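PDB 1ZB7: neurotoxin from Clostridium botulinum, which acts as a zinc endopeptidase in the host cytosol, cleaving the synaptobrevins VAMP1, VAMP2 and VAMP3, with an Ala-Ala bond cut in VAMP2. Local coordinates for residues F96-S101 with T389-N394; G396-S401 with N409-A414. One frame throughout, in Å; residues are numbered along the deposited sequence.

Contact 1 of 2, residues F96-S101 with T389-N394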
loop_
_atom_site.group_PDB
_atom_site.type_symbol
_atom_site.label_atom_id
_atom_site.label_comp_id
_atom_site.label_asym_id
_atom_site.label_seq_id
_atom_site.Cartn_x
_atom_site.Cartn_y
_atom_site.Cartn_z
ATOM N N PHE A 96 -27.601 3.373 13.228
ATOM C CA PHE A 96 -27.453 2.396 14.294
ATOM C C PHE A 96 -28.527 1.329 14.179
ATOM O O PHE A 96 -28.268 0.168 14.472
ATOM C CB PHE A 96 -27.446 3.015 15.695
ATOM C CG PHE A 96 -26.132 3.588 16.094
ATOM C CD1 PHE A 96 -25.844 4.929 15.862
ATOM C CD2 PHE A 96 -25.182 2.798 16.697
ATOM C CE1 PHE A 96 -24.578 5.490 16.190
ATOM C CE2 PHE A 96 -23.882 3.322 17.073
ATOM C CZ PHE A 96 -23.584 4.679 16.834
ATOM N N ASN A 97 -29.732 1.697 13.793
ATOM C CA ASN A 97 -30.792 0.678 13.608
ATOM C C ASN A 97 -30.436 -0.328 12.532
ATOM O O ASN A 97 -30.652 -1.504 12.703
ATOM C CB ASN A 97 -32.170 1.282 13.368
ATOM C CG ASN A 97 -32.852 1.724 14.655
ATOM O OD1 ASN A 97 -32.800 1.039 15.673
ATOM N ND2 ASN A 97 -33.417 2.889 14.630
ATOM N N ARG A 98 -29.816 0.143 11.472
ATOM C CA ARG A 98 -29.287 -0.698 10.454
ATOM C C ARG A 98 -28.208 -1.687 10.961
ATOM O O ARG A 98 -28.307 -2.906 10.699
ATOM C CB ARG A 98 -28.841 0.158 9.262
ATOM C CG ARG A 98 -28.070 -0.601 8.162
ATOM C CD ARG A 98 -28.440 -0.041 6.760
ATOM N NE ARG A 98 -27.671 -0.668 5.689
ATOM C CZ ARG A 98 -27.796 -1.915 5.251
ATOM N NH1 ARG A 98 -28.681 -2.748 5.792
ATOM N NH2 ARG A 98 -26.998 -2.353 4.262
ATOM N N ILE A 99 -27.236 -1.185 11.702
ATOM C CA ILE A 99 -26.197 -2.003 12.256
ATOM C C ILE A 99 -26.869 -3.042 13.149
ATOM O O ILE A 99 -26.554 -4.231 13.134
ATOM C CB ILE A 99 -25.181 -1.159 13.065
ATOM C CG1 ILE A 99 -24.379 -0.279 12.081
ATOM C CG2 ILE A 99 -24.263 -2.079 13.930
ATOM C CD1 ILE A 99 -23.720 0.938 12.677
ATOM N N ASN A 100 -27.826 -2.568 13.923
ATOM C CA ASN A 100 -28.562 -3.409 14.849
ATOM C C ASN A 100 -29.512 -4.462 14.164
ATOM O O ASN A 100 -30.108 -5.217 14.897
ATOM C CB ASN A 100 -29.277 -2.548 15.927
ATOM C CG ASN A 100 -29.345 -3.246 17.309
ATOM O OD1 ASN A 100 -28.375 -3.964 17.746
ATOM N ND2 ASN A 100 -30.422 -2.926 18.077
ATOM N N SER A 101 -29.561 -4.557 12.825
ATOM C CA SER A 101 -30.530 -5.424 12.120
ATOM C C SER A 101 -30.039 -6.826 11.956
ATOM O O SER A 101 -30.790 -7.674 11.589
ATOM C CB SER A 101 -30.975 -4.914 10.736
ATOM O OG SER A 101 -29.881 -4.727 9.821
ATOM N N THR A 389 -37.679 4.902 0.070
ATOM C CA THR A 389 -37.609 4.434 -1.333
ATOM C C THR A 389 -36.187 4.340 -1.870
ATOM O O THR A 389 -35.964 3.770 -2.963
ATOM C CB THR A 389 -38.442 5.315 -2.271
ATOM O OG1 THR A 389 -37.890 6.610 -2.314
ATOM C CG2 THR A 389 -39.894 5.415 -1.772
ATOM N N ILE A 390 -35.215 4.835 -1.074
ATOM C CA ILE A 390 -33.820 4.998 -1.515
ATOM C C ILE A 390 -32.846 4.311 -0.531
ATOM O O ILE A 390 -31.844 3.795 -0.935
ATOM C CB ILE A 390 -33.411 6.541 -1.604
ATOM C CG1 ILE A 390 -34.239 7.316 -2.636
ATOM C CG2 ILE A 390 -31.884 6.716 -1.871
ATOM C CD1 ILE A 390 -33.752 7.155 -4.039
ATOM N N TYR A 391 -33.094 4.411 0.770
ATOM C CA TYR A 391 -32.215 3.809 1.771
ATOM C C TYR A 391 -33.031 3.258 2.879
ATOM O O TYR A 391 -33.759 4.000 3.517
ATOM C CB TYR A 391 -31.182 4.835 2.266
ATOM C CG TYR A 391 -30.119 4.294 3.134
ATOM C CD1 TYR A 391 -29.017 3.650 2.618
ATOM C CD2 TYR A 391 -30.233 4.377 4.521
ATOM C CE1 TYR A 391 -28.043 3.124 3.444
ATOM C CE2 TYR A 391 -29.301 3.846 5.336
ATOM C CZ TYR A 391 -28.181 3.219 4.805
ATOM O OH TYR A 391 -27.212 2.716 5.676
ATOM N N THR A 392 -32.900 1.947 3.121
ATOM C CA THR A 392 -33.652 1.269 4.212
ATOM C C THR A 392 -32.705 0.650 5.262
ATOM O O THR A 392 -31.529 0.345 4.989
ATOM C CB THR A 392 -34.604 0.165 3.686
ATOM O OG1 THR A 392 -33.826 -0.942 3.228
ATOM C CG2 THR A 392 -35.535 0.673 2.557
ATOM N N GLN A 393 -33.247 0.486 6.468
ATOM C CA GLN A 393 -32.595 -0.202 7.539
ATOM C C GLN A 393 -32.085 -1.578 7.163
ATOM O O GLN A 393 -30.914 -1.935 7.445
ATOM C CB GLN A 393 -33.567 -0.337 8.709
ATOM C CG GLN A 393 -33.607 0.911 9.535
ATOM C CD GLN A 393 -34.493 0.780 10.804
ATOM O OE1 GLN A 393 -34.628 -0.352 11.439
ATOM N NE2 GLN A 393 -35.051 1.964 11.205
ATOM N N ASN A 394 -32.972 -2.355 6.539
ATOM C CA ASN A 394 -32.672 -3.744 6.302
ATOM C C ASN A 394 -31.804 -4.016 5.099
ATOM O O ASN A 394 -31.046 -4.987 5.131
ATOM C CB ASN A 394 -33.981 -4.557 6.229
ATOM C CG ASN A 394 -34.595 -4.747 7.617
ATOM O OD1 ASN A 394 -33.957 -4.455 8.668
ATOM N ND2 ASN A 394 -35.829 -5.173 7.633
HETATM O O HOH W 1 -28.151 -5.397 4.507
HETATM O O HOH W 2 -30.737 -6.240 7.706
#
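Arg98, in the last turn of helix 82-99, reaches across to Gln393 and Tyr391 in the long loop that joins strands 377-381 and 421-422 of this M27 zinc protease. The contact thus ties a helix end to a loop nearly 300 residues further along the chain. A direct hydrogen bond runs from Arg98 NH1 to Gln393 O, 2.9 Å long with an N-H...O angle of 157°. It leaves close to the guanidinium plane but arrives from above the carbonyl plane rather than along a lone pair. With CG anti to the backbone N (chi1 172°) and a bend at chi2, the arginine chain passes along this same carbonyl, and its CD lies 3.2 Å from Tyr391 OH. The phenol ring and the guanidinium stand almost perpendicular, with the hydroxyl near the guanidinium plane, at its edge. Asn97 and Gln393 run side by side in the same direction, their amide planes 22° apart, and Asn97 CB packs 3.5 Å from Gln393 CD. Water 1 joins Arg98 NH1 to Asn394 O, 3.0 Å from each. Water 2 spans Ser101 OG and Asn394 O, donating to both. Further out, Asp223, just ahead of helix 224-239, takes a salt bridge from Arg98 NH2 and a hydrogen bond from Tyr391 OH, so one carboxylate positions both groups and would balance the arginine's charge. Lys94, one turn back in the helix, binds Tyr391 O. Within the helix end, Ser101 OG donates to Arg98 O over 2.6 Å, in the carbonyl plane on a lone pair, while Ser101 N bonds to the same oxygen.

Contact 2 of 2, residues G396-S401 with N409-A414; sequences GFNIAS and NGQNKA
Asn398 and Gln411 join their side-chain amides between two parts of the loop that separates strands 377-381 and 421-422, beside the four-stranded antiparallel sheet. A hydrogen bond crosses the contact from Asn398 ND2 to Gln411 OE1, 3.1 Å long with an N-H...O angle of 160°. It stays near the plane of the Asn398 amide and meets the glutamine oxygen somewhat tilted from its carbonyl plane; the two amide planes are 39° apart. Asn398 ND2 also donates to Gly365 O. Gln411 OE1 has a second donor in Lys367 N, and Gln411 NE2 binds Phe221 O at the end of strand 215-221. Asn398 OD1 faces the backbone, 3.3 Å from Gly410 N.

Backbone packing is close. Asn398 is the centre of an inverse gamma turn, closed by a weak bond from Ile399 N to Phe397 O; Gly410 CA also approaches that oxygen, at 3.6 Å, in a CA-H...O contact. Gly410, bare of a side chain, lets its CA come within 4.4 Å of Asn398 CA.

Van der Waals and aromatic contacts complete the interface. Phe397 CB touches Gly410 O at 3.3 Å, and its ring leads away from Gly410 to meet Tyr391 and Phe221 edge-to-face; this follows from a CG anti to the carbonyl carbon (chi1 -67°). Nonpolar contact with Gln411 is looser, through the aliphatic CG.

Each buried amide is therefore held by more than one partner: two acceptors for Asn398 ND2, two donors for Gln411 OE1 and a separate acceptor for Gln411 NE2, which should fix the rotation of both groups and discourage a flip.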
loop_
_atom_site.group_PDB
_atom_site.type_symbol
_atom_site.label_atom_id
_atom_site.label_comp_id
_atom_site.label_asym_id
_atom_site.label_seq_id
_atom_site.Cartn_x
_atom_site.Cartn_y
_atom_site.Cartn_z
ATOM N N GLY A 396 -30.174 -1.182 3.141
ATOM C CA GLY A 396 -29.504 0.066 2.691
ATOM C C GLY A 396 -29.965 0.535 1.343
ATOM O O GLY A 396 -31.148 0.631 1.108
ATOM N N PHE A 397 -29.031 0.737 0.396
ATOM C CA PHE A 397 -29.346 1.210 -0.966
ATOM C C PHE A 397 -29.733 0.057 -1.872
ATOM O O PHE A 397 -30.345 0.270 -2.923
ATOM C CB PHE A 397 -28.121 1.907 -1.645
ATOM C CG PHE A 397 -27.688 3.219 -1.007
ATOM C CD1 PHE A 397 -28.455 4.358 -1.133
ATOM C CD2 PHE A 397 -26.474 3.302 -0.301
ATOM C CE1 PHE A 397 -28.030 5.567 -0.551
ATOM C CE2 PHE A 397 -26.056 4.512 0.269
ATOM C CZ PHE A 397 -26.847 5.636 0.126
ATOM N N ASN A 398 -29.379 -1.147 -1.466
ATOM C CA ASN A 398 -29.406 -2.314 -2.346
ATOM C C ASN A 398 -30.780 -3.062 -2.236
ATOM O O ASN A 398 -30.855 -4.220 -1.854
ATOM C CB ASN A 398 -28.229 -3.271 -2.048
ATOM C CG ASN A 398 -26.838 -2.629 -2.314
ATOM O OD1 ASN A 398 -26.721 -1.862 -3.203
ATOM N ND2 ASN A 398 -25.793 -3.024 -1.558
ATOM N N ILE A 399 -31.831 -2.337 -2.553
ATOM C CA ILE A 399 -33.243 -2.760 -2.300
ATOM C C ILE A 399 -33.739 -3.737 -3.393
ATOM O O ILE A 399 -33.769 -3.409 -4.593
ATOM C CB ILE A 399 -34.125 -1.532 -2.263
ATOM C CG1 ILE A 399 -33.632 -0.599 -1.100
ATOM C CG2 ILE A 399 -35.591 -1.905 -2.056
ATOM C CD1 ILE A 399 -34.091 0.834 -1.281
ATOM N N ALA A 400 -33.983 -4.979 -2.979
ATOM C CA ALA A 400 -34.362 -6.047 -3.973
ATOM C C ALA A 400 -35.608 -5.680 -4.790
ATOM O O ALA A 400 -35.663 -5.953 -6.029
ATOM C CB ALA A 400 -34.527 -7.394 -3.286
ATOM N N SER A 401 -36.563 -4.983 -4.167
ATOM C CA SER A 401 -37.833 -4.669 -4.899
ATOM C C SER A 401 -37.586 -3.661 -6.024
ATOM O O SER A 401 -38.433 -3.515 -6.967
ATOM C CB SER A 401 -38.973 -4.168 -3.981
ATOM O OG SER A 401 -38.600 -2.994 -3.269
ATOM N N ASN A 409 -26.142 -2.987 -7.272
ATOM C CA ASN A 409 -26.510 -1.900 -8.177
ATOM C C ASN A 409 -26.949 -0.614 -7.474
ATOM O O ASN A 409 -26.845 0.506 -8.017
ATOM C CB ASN A 409 -27.607 -2.364 -9.157
ATOM C CG ASN A 409 -27.037 -2.991 -10.428
ATOM O OD1 ASN A 409 -25.836 -3.144 -10.589
ATOM N ND2 ASN A 409 -27.903 -3.377 -11.302
ATOM N N GLY A 410 -27.459 -0.778 -6.276
ATOM C CA GLY A 410 -27.903 0.386 -5.501
ATOM C C GLY A 410 -26.739 1.281 -5.028
ATOM O O GLY A 410 -26.951 2.403 -4.700
ATOM N N GLN A 411 -25.521 0.747 -5.003
ATOM C CA GLN A 411 -24.298 1.522 -4.692
ATOM C C GLN A 411 -23.531 1.945 -5.961
ATOM O O GLN A 411 -22.522 2.629 -5.903
ATOM C CB GLN A 411 -23.371 0.694 -3.803
ATOM C CG GLN A 411 -23.865 0.477 -2.326
ATOM C CD GLN A 411 -22.882 -0.390 -1.564
ATOM O OE1 GLN A 411 -23.069 -1.574 -1.476
ATOM N NE2 GLN A 411 -21.779 0.181 -1.138
ATOM N N ASN A 412 -24.055 1.571 -7.110
ATOM C CA ASN A 412 -23.387 1.787 -8.398
ATOM C C ASN A 412 -23.646 3.212 -8.849
ATOM O O ASN A 412 -24.770 3.572 -9.092
ATOM C CB ASN A 412 -23.908 0.757 -9.410
ATOM C CG ASN A 412 -23.097 0.723 -10.719
ATOM O OD1 ASN A 412 -22.688 1.750 -11.237
ATOM N ND2 ASN A 412 -22.864 -0.485 -11.238
ATOM N N LYS A 413 -22.605 4.047 -8.957
ATOM C CA LYS A 413 -22.883 5.468 -9.298
ATOM C C LYS A 413 -23.640 5.605 -10.653
ATOM O O LYS A 413 -24.392 6.582 -10.820
ATOM C CB LYS A 413 -21.621 6.280 -9.432
ATOM C CG LYS A 413 -20.997 6.920 -8.210
ATOM C CD LYS A 413 -20.801 8.391 -8.650
ATOM C CE LYS A 413 -19.563 8.921 -8.255
ATOM N NZ LYS A 413 -19.513 10.269 -8.911
ATOM N N ALA A 414 -23.361 4.709 -11.622
ATOM C CA ALA A 414 -23.989 4.845 -12.970
ATOM C C ALA A 414 -25.453 4.413 -13.011
ATOM O O ALA A 414 -26.165 4.893 -13.850
ATOM C CB ALA A 414 -23.219 4.106 -14.041
#

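Both contacts use the long loop between strands 377-381 and 421-422; contact 1 sets it against the end of helix 82-99, contact 2 against itself. Contact 1 closes just before contact 2 opens, and their centres lie about 13 Å apart. Gly396 and Phe397 link them: Gly396 N is 3.3 Å from Arg98 CZ, Gly396 CA is 3.5 Å from Tyr391 CE1, and Phe397 CD1 is 3.4 Å from Ile390 O. Each contact also grips the connection from strand 215-221 into helix 224-239, contact 1 at Asp223 and contact 2 at Phe221. That helix carries the HExxH zinc-binding motif, so the loop packs against the polypeptide that leads directly into the active site.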